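Local coordinates for conserved uncharacterized protein (predicted phosphoesterase COG0622) (Streptococcus pneumoniae, PDB 3CK2) that binds two manganese ions and is predicted to be a calcineurin-like metal-dependent phosphoesterase, probably hydrolysing phosphate ester bonds, at residues A[37-42]-A[108-113]. Residues are numbered along the deposited sequence; the frame is centred on the assembly and turned at random.
Sequences FHNGDS and ICLYGH. With MN (manganese (II) ion), chain B.
L110 and F37 pack the inner part of this contact between the ends of strands 108-110 and 35-38. A single methyl does the touching: L110 CD1 lies over one face of the phenyl ring, 3.7 Å from the F37 centroid and offset toward the rim, with F37 CG its nearest atom at 3.5 Å. This is a CH-pi contact between side chains that cross at about a right angle. I80 of strand 78-83 touches both residues, extending the apolar layer between the two sheets.

Two residues on from F37, N39 supplies the polar link. With CG anti to the carbonyl carbon (chi1 -58°), the amide is carried across to L110 CB and the backbone beyond it. N39 ND2 donates to Y111 O at 2.9 Å, a bent bond (139° at the hydrogen) that arrives from above the carbonyl plane, 65° out of it, rather than on a lone pair. The backbone O of N39 accepts from H84, a manganese ligand, making N39 a second-shell residue.

F37, N39 and L110 are buried; toward the metals the packing loosens. The side chains of D41 and H113 come no nearer than 5.0 Å, from D41 OD2 to H113 ND1. D41 OD2 bridges both ions, one completed by H113 ND1, N60 and H84, the other, 2.2 Å from D41 OD2, by D14, H16 and H115. Water 1, on that second ion, spans this looser side, donating to O of the partly exposed H113 at 2.6 Å. Bringing a Gly-Asp loop against a Gly-His-x-His loop around a bridging aspartate is characteristic of the dinuclear site of calcineurin-like phosphoesterases.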
# COMPACT_ATOMS: atom_id res chain seq x y z
N PHE A 37 -5.16 0.28 -3.42
CA PHE A 37 -4.35 1.45 -2.98
C PHE A 37 -3.05 1.64 -3.76
O PHE A 37 -2.35 0.68 -4.07
CB PHE A 37 -3.96 1.30 -1.50
CG PHE A 37 -5.12 1.21 -0.60
CD1 PHE A 37 -5.63 2.34 -0.01
CD2 PHE A 37 -5.72 -0.02 -0.34
CE1 PHE A 37 -6.71 2.28 0.82
CE2 PHE A 37 -6.83 -0.09 0.49
CZ PHE A 37 -7.32 1.08 1.07
N HIS A 38 -2.69 2.89 -3.98
CA HIS A 38 -1.39 3.21 -4.58
C HIS A 38 -0.76 4.23 -3.67
O HIS A 38 -1.37 5.23 -3.38
CB HIS A 38 -1.57 3.73 -6.01
CG HIS A 38 -0.30 3.87 -6.77
ND1 HIS A 38 0.74 4.66 -6.34
CD2 HIS A 38 0.08 3.36 -7.96
CE1 HIS A 38 1.72 4.59 -7.22
NE2 HIS A 38 1.36 3.79 -8.21
N ASN A 39 0.45 3.97 -3.18
CA ASN A 39 1.05 4.79 -2.13
C ASN A 39 2.01 5.88 -2.64
O ASN A 39 2.79 6.45 -1.89
CB ASN A 39 1.74 3.88 -1.10
CG ASN A 39 0.80 2.86 -0.47
OD1 ASN A 39 -0.42 3.05 -0.48
ND2 ASN A 39 1.38 1.78 0.10
N GLY A 40 1.92 6.13 -3.95
CA GLY A 40 2.55 7.28 -4.58
C GLY A 40 3.79 6.99 -5.41
O GLY A 40 4.25 5.85 -5.56
N ASP A 41 4.33 8.09 -5.92
CA ASP A 41 5.42 8.09 -6.91
C ASP A 41 4.99 7.33 -8.16
O ASP A 41 5.70 6.47 -8.65
CB ASP A 41 6.68 7.51 -6.30
CG ASP A 41 7.56 8.54 -5.67
OD1 ASP A 41 7.16 9.70 -5.56
OD2 ASP A 41 8.69 8.14 -5.30
N SER A 42 3.80 7.63 -8.65
CA SER A 42 3.32 7.07 -9.92
C SER A 42 3.86 7.84 -11.12
O SER A 42 4.06 7.26 -12.20
CB SER A 42 1.77 7.05 -9.97
OG SER A 42 1.21 8.31 -9.84
N ILE A 108 -4.44 -0.54 9.92
CA ILE A 108 -3.42 -0.72 8.91
C ILE A 108 -2.87 0.65 8.50
O ILE A 108 -3.61 1.61 8.34
CB ILE A 108 -3.96 -1.45 7.64
CG1 ILE A 108 -4.56 -2.83 8.01
CG2 ILE A 108 -2.82 -1.56 6.54
CD1 ILE A 108 -5.30 -3.54 6.85
N CYS A 109 -1.55 0.71 8.36
CA CYS A 109 -0.83 1.90 7.93
C CYS A 109 -0.03 1.55 6.66
O CYS A 109 0.85 0.72 6.67
CB CYS A 109 0.08 2.38 9.04
SG CYS A 109 1.09 3.84 8.61
N LEU A 110 -0.40 2.17 5.55
CA LEU A 110 0.16 1.88 4.25
C LEU A 110 1.12 2.99 3.88
O LEU A 110 0.79 4.15 4.02
CB LEU A 110 -0.97 1.84 3.21
CG LEU A 110 -2.01 0.73 3.35
CD1 LEU A 110 -3.07 0.86 2.23
CD2 LEU A 110 -1.33 -0.68 3.35
N TYR A 111 2.31 2.61 3.43
CA TYR A 111 3.34 3.57 3.03
C TYR A 111 4.13 3.06 1.76
O TYR A 111 3.97 1.90 1.33
CB TYR A 111 4.25 3.95 4.25
CG TYR A 111 5.18 2.88 4.73
CD1 TYR A 111 6.51 2.90 4.38
CD2 TYR A 111 4.74 1.86 5.55
CE1 TYR A 111 7.39 1.89 4.81
CE2 TYR A 111 5.62 0.82 5.97
CZ TYR A 111 6.94 0.86 5.59
OH TYR A 111 7.82 -0.13 6.01
N GLY A 112 4.89 3.96 1.13
CA GLY A 112 5.74 3.66 0.01
C GLY A 112 7.14 4.21 0.26
O GLY A 112 7.73 3.98 1.32
N HIS A 113 7.69 4.88 -0.75
CA HIS A 113 8.91 5.68 -0.67
C HIS A 113 10.20 4.84 -0.70
O HIS A 113 11.11 5.17 -1.48
CB HIS A 113 8.85 6.67 0.50
CG HIS A 113 9.95 7.70 0.49
ND1 HIS A 113 10.21 8.50 -0.60
CD2 HIS A 113 10.85 8.05 1.43
CE1 HIS A 113 11.23 9.29 -0.33
NE2 HIS A 113 11.64 9.03 0.90
MN MN B . 9.83 6.24 -5.44
O HOH W 1 10.72 6.82 -3.51
O HOH W 2 11.62 7.31 -6.13